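PDB 4RGL: filamentation induced by cAMP protein Fic from Desulfovibrio alaskensis, which belongs to the Fic/DOC family and carries, beyond its largely helical Fic region, a C-terminal region of the helix-turn-helix clan. Local coordinates for residues Q288-S293 against N300-P305; R314-P317 against P323-R326. One frame throughout, in Å; residues are numbered along the deposited sequence.

Contact 1: residues Q288-S293 against N300-P305; sequences QALGLS and NNYLNP
The ring of Tyr302 takes Leu292 on one face: CD2 of Leu292 stands 3.8 Å from the ring centroid, 19° off the normal, a CH-pi contact displaced toward the CD1 and CE1 side of the ring. The other methyl of this leucine reaches along to the phenol end, with Leu292 CD1 4.0 Å from Tyr302 OH. Leu290 comes from the same side of the ring plane but obliquely, its CD1 lying 3.6 Å from Tyr302 CD2, and the side chains of Leu290 and Tyr302 run antiparallel alongside each other. Both put CG beside the backbone N (chi1 -63° in Leu290, -69° in Tyr302), which sends the branched end and the ring across the gap between helix 283-290 and helix 295-308. Gly291, at positive phi, is the first residue after helix 283-290, and the chain then turns to set Leu292 beside Leu290. Leu290 also touches Ala271, and Tyr302 touches Gln268 and Leu272, all on helix 267-276; Phe298 of helix 295-308 meets both leucines. Across the two segments the grip is purely apolar, about 142 Å² in all, and depends on two leucines meeting one side of a single ring rather than on directional bonds.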
loop_
_atom_site.group_PDB
_atom_site.type_symbol
_atom_site.label_atom_id
_atom_site.label_comp_id
_atom_site.label_asym_id
_atom_site.label_seq_id
_atom_site.Cartn_x
_atom_site.Cartn_y
_atom_site.Cartn_z
ATOM N N GLN A 288 -2.576 -25.974 -34.890
ATOM C CA GLN A 288 -4.041 -26.016 -34.787
ATOM C C GLN A 288 -4.552 -25.159 -33.610
ATOM O O GLN A 288 -5.562 -24.464 -33.750
ATOM C CB GLN A 288 -4.528 -27.472 -34.631
ATOM C CG GLN A 288 -5.998 -27.583 -34.223
ATOM C CD GLN A 288 -6.755 -28.582 -35.049
ATOM O OE1 GLN A 288 -6.189 -29.518 -35.625
ATOM N NE2 GLN A 288 -8.062 -28.426 -35.096
ATOM N N ALA A 289 -3.872 -25.242 -32.444
ATOM C CA ALA A 289 -4.284 -24.528 -31.231
ATOM C C ALA A 289 -4.124 -23.002 -31.382
ATOM O O ALA A 289 -4.985 -22.247 -30.928
ATOM C CB ALA A 289 -3.476 -25.017 -30.040
ATOM N N LEU A 290 -3.022 -22.555 -32.017
ATOM C CA LEU A 290 -2.727 -21.120 -32.166
ATOM C C LEU A 290 -3.504 -20.488 -33.363
ATOM O O LEU A 290 -3.513 -19.262 -33.514
ATOM C CB LEU A 290 -1.208 -20.898 -32.345
ATOM C CG LEU A 290 -0.320 -21.334 -31.158
ATOM C CD1 LEU A 290 1.149 -21.341 -31.545
ATOM C CD2 LEU A 290 -0.555 -20.453 -29.942
ATOM N N GLY A 291 -4.155 -21.330 -34.168
ATOM C CA GLY A 291 -4.919 -20.877 -35.329
ATOM C C GLY A 291 -4.048 -20.327 -36.438
ATOM O O GLY A 291 -4.446 -19.397 -37.145
ATOM N N LEU A 292 -2.848 -20.897 -36.596
ATOM C CA LEU A 292 -1.892 -20.462 -37.607
ATOM C C LEU A 292 -2.062 -21.256 -38.902
ATOM O O LEU A 292 -2.630 -22.352 -38.886
ATOM C CB LEU A 292 -0.453 -20.614 -37.072
ATOM C CG LEU A 292 0.145 -19.387 -36.322
ATOM C CD1 LEU A 292 -0.845 -18.792 -35.329
ATOM C CD2 LEU A 292 1.425 -19.754 -35.626
ATOM N N SER A 293 -1.602 -20.689 -40.031
ATOM C CA SER A 293 -1.687 -21.352 -41.336
ATOM C C SER A 293 -0.390 -21.150 -42.140
ATOM O O SER A 293 -0.213 -21.770 -43.190
ATOM C CB SER A 293 -2.887 -20.832 -42.127
ATOM O OG SER A 293 -2.790 -19.436 -42.354
ATOM N N ASN A 300 9.424 -19.092 -36.780
ATOM C CA ASN A 300 10.223 -17.884 -36.526
ATOM C C ASN A 300 9.646 -17.007 -35.383
ATOM O O ASN A 300 10.420 -16.352 -34.676
ATOM C CB ASN A 300 10.337 -17.034 -37.806
ATOM C CG ASN A 300 11.003 -17.746 -38.963
ATOM O OD1 ASN A 300 11.862 -18.620 -38.782
ATOM N ND2 ASN A 300 10.667 -17.339 -40.179
ATOM N N ASN A 301 8.295 -16.912 -35.273
ATOM C CA ASN A 301 7.667 -15.977 -34.323
ATOM C C ASN A 301 7.117 -16.689 -33.070
ATOM O O ASN A 301 6.757 -16.017 -32.101
ATOM C CB ASN A 301 6.525 -15.194 -35.006
ATOM C CG ASN A 301 6.960 -14.375 -36.209
ATOM O OD1 ASN A 301 8.154 -14.255 -36.523
ATOM N ND2 ASN A 301 5.994 -13.774 -36.893
ATOM N N TYR A 302 7.026 -18.032 -33.092
ATOM C CA TYR A 302 6.418 -18.759 -31.976
ATOM C C TYR A 302 7.365 -19.842 -31.405
ATOM O O TYR A 302 7.746 -19.763 -30.236
ATOM C CB TYR A 302 5.079 -19.404 -32.413
ATOM C CG TYR A 302 3.975 -18.400 -32.681
ATOM C CD1 TYR A 302 3.919 -17.698 -33.882
ATOM C CD2 TYR A 302 2.930 -18.229 -31.779
ATOM C CE1 TYR A 302 2.906 -16.773 -34.134
ATOM C CE2 TYR A 302 1.894 -17.329 -32.033
ATOM C CZ TYR A 302 1.883 -16.607 -33.214
ATOM O OH TYR A 302 0.877 -15.706 -33.460
ATOM N N LEU A 303 7.705 -20.868 -32.219
ATOM C CA LEU A 303 8.437 -22.042 -31.741
ATOM C C LEU A 303 9.911 -21.702 -31.373
ATOM O O LEU A 303 10.343 -22.025 -30.265
ATOM C CB LEU A 303 8.399 -23.167 -32.793
ATOM C CG LEU A 303 8.819 -24.568 -32.297
ATOM C CD1 LEU A 303 7.985 -25.002 -31.093
ATOM C CD2 LEU A 303 8.691 -25.585 -33.396
ATOM N N ASN A 304 10.681 -21.074 -32.311
ATOM C CA ASN A 304 12.099 -20.735 -32.058
ATOM C C ASN A 304 12.255 -19.687 -30.899
ATOM O O ASN A 304 13.102 -19.883 -30.026
ATOM C CB ASN A 304 12.784 -20.217 -33.334
ATOM C CG ASN A 304 13.048 -21.292 -34.371
ATOM O OD1 ASN A 304 13.210 -22.477 -34.052
ATOM N ND2 ASN A 304 13.198 -20.881 -35.622
ATOM N N PRO A 305 11.433 -18.584 -30.853
ATOM C CA PRO A 305 11.593 -17.604 -29.754
ATOM C C PRO A 305 11.401 -18.242 -28.369
ATOM O O PRO A 305 12.167 -17.949 -27.448
ATOM C CB PRO A 305 10.498 -16.567 -30.041
ATOM C CG PRO A 305 10.206 -16.711 -31.481
ATOM C CD PRO A 305 10.391 -18.154 -31.809
#

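Contact 2: residues R314-P317 against P323-R326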
loop_
_atom_site.group_PDB
_atom_site.type_symbol
_atom_site.label_atom_id
_atom_site.label_comp_id
_atom_site.label_asym_id
_atom_site.label_seq_id
_atom_site.Cartn_x
_atom_site.Cartn_y
_atom_site.Cartn_z
ATOM N N ARG A 314 12.395 -29.983 -25.985
ATOM C CA ARG A 314 12.000 -31.059 -26.888
ATOM C C ARG A 314 11.849 -32.382 -26.143
ATOM O O ARG A 314 12.656 -32.696 -25.263
ATOM C CB ARG A 314 13.020 -31.210 -28.022
ATOM C CG ARG A 314 12.927 -30.109 -29.062
ATOM C CD ARG A 314 14.115 -30.118 -29.990
ATOM N NE ARG A 314 13.958 -29.150 -31.073
ATOM C CZ ARG A 314 14.953 -28.750 -31.856
ATOM N NH1 ARG A 314 16.192 -29.166 -31.629
ATOM N NH2 ARG A 314 14.730 -27.878 -32.830
ATOM N N THR A 315 10.819 -33.175 -26.514
ATOM C CA THR A 315 10.588 -34.504 -25.941
ATOM C C THR A 315 11.688 -35.464 -26.425
ATOM O O THR A 315 12.061 -36.397 -25.709
ATOM C CB THR A 315 9.177 -35.006 -26.323
ATOM O OG1 THR A 315 8.219 -34.011 -25.966
ATOM C CG2 THR A 315 8.823 -36.333 -25.655
ATOM N N GLN A 316 12.242 -35.195 -27.626
ATOM C CA GLN A 316 13.340 -35.978 -28.193
ATOM C C GLN A 316 14.585 -35.071 -28.418
ATOM O O GLN A 316 14.817 -34.602 -29.536
ATOM C CB GLN A 316 12.900 -36.646 -29.518
ATOM C CG GLN A 316 11.659 -37.535 -29.376
ATOM C CD GLN A 316 11.219 -38.125 -30.698
ATOM O OE1 GLN A 316 11.992 -38.217 -31.657
ATOM N NE2 GLN A 316 9.984 -38.595 -30.753
ATOM N N PRO A 317 15.362 -34.753 -27.341
ATOM C CA PRO A 317 16.504 -33.830 -27.513
ATOM C C PRO A 317 17.671 -34.475 -28.278
ATOM O O PRO A 317 18.474 -33.761 -28.880
ATOM C CB PRO A 317 16.910 -33.485 -26.067
ATOM C CG PRO A 317 15.788 -34.022 -25.195
ATOM C CD PRO A 317 15.209 -35.164 -25.935
ATOM N N PRO A 323 10.535 -36.428 -36.991
ATOM C CA PRO A 323 9.153 -36.230 -37.472
ATOM C C PRO A 323 8.128 -36.344 -36.333
ATOM O O PRO A 323 7.094 -35.675 -36.366
ATOM C CB PRO A 323 8.967 -37.360 -38.509
ATOM C CG PRO A 323 10.344 -37.987 -38.681
ATOM C CD PRO A 323 11.078 -37.728 -37.425
ATOM N N THR A 324 8.431 -37.177 -35.311
ATOM C CA THR A 324 7.541 -37.375 -34.155
ATOM C C THR A 324 7.923 -36.400 -33.006
ATOM O O THR A 324 7.673 -36.696 -31.830
ATOM C CB THR A 324 7.597 -38.850 -33.684
ATOM O OG1 THR A 324 8.944 -39.183 -33.338
ATOM C CG2 THR A 324 7.077 -39.820 -34.738
ATOM N N GLN A 325 8.491 -35.223 -33.361
ATOM C CA GLN A 325 8.943 -34.225 -32.389
ATOM C C GLN A 325 7.754 -33.580 -31.661
ATOM O O GLN A 325 6.805 -33.121 -32.304
ATOM C CB GLN A 325 9.793 -33.136 -33.088
ATOM C CG GLN A 325 10.445 -32.131 -32.125
ATOM C CD GLN A 325 11.539 -32.765 -31.301
ATOM O OE1 GLN A 325 11.316 -33.242 -30.183
ATOM N NE2 GLN A 325 12.749 -32.781 -31.838
ATOM N N ARG A 326 7.811 -33.554 -30.314
ATOM C CA ARG A 326 6.787 -32.911 -29.481
ATOM C C ARG A 326 7.466 -31.961 -28.481
ATOM O O ARG A 326 8.697 -31.953 -28.390
ATOM C CB ARG A 326 5.926 -33.966 -28.756
ATOM C CG ARG A 326 5.306 -35.001 -29.713
ATOM C CD ARG A 326 4.342 -35.929 -29.014
ATOM N NE ARG A 326 3.100 -35.249 -28.657
ATOM C CZ ARG A 326 2.022 -35.217 -29.437
ATOM N NH1 ARG A 326 2.022 -35.846 -30.609
ATOM N NH2 ARG A 326 0.931 -34.575 -29.045
#
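Arg314, at the end of strand 312-314, lays the aliphatic part of its side chain against Gln325. Arg314 CB lies 3.4 Å from Gln325 OE1, and Arg314 CD 3.5 Å from Gln325 NE2. The two side chains cross at about a right angle, yet the guanidinium and the amide are nearly parallel, 14° apart, with NE2 oblique to the arginine group. At Thr315 the backbone takes over: Thr315 N gives a straight hydrogen bond (3.1 Å, 170°) to Arg326 O. Thr315 OG1 rests against Arg326 CB, 3.6 Å away. The guanidinium of Arg326 turns away, where NH2 forms a salt bridge with Asp285. Gln316 makes two bonds to the other segment, one of them weak. Gln316 N donates weakly to Gln325 OE1 at 3.3 Å, a reach allowed by the bend at chi2 (69°) that folds the Gln325 amide back to this strand end. The extended Gln316 side chain crosses obliquely to Thr324, where Gln316 NE2 bonds to Thr324 OG1 at 2.8 Å with the hydroxyl close to the amide plane. Ser322 takes up Gln316 OE1, and the carbonyl of Pro320 holds Gln325 NE2, so both amides tie the intervening loop to its base. The hairpin of strands 312-314 and 326-329, after helices 267-276, 283-290 and 295-308, is consistent with the wing of a winged helix-turn-helix fold.

Overall arrangement
Contacts 1 and 2 follow one another along the chain inside the same C-terminal region, which resembles a winged helix-turn-helix, far from the middle of the molecule: their centres lie about 40 and 47 Å from the chain's centre. About 16 Å separates the two contact centres, and the nearest atoms stay about 6 Å apart, so they do not touch. Their links are indirect. Helix 295-308, after supplying the aromatic side of contact 1, leads into strand 312-314 and thus into contact 2, while Arg326 returns to Asp285 on helix 283-290, the helix that ends in contact 1. One contact thus joins helix to helix through apolar groups; the other closes the base of the hairpin loop with polar ones.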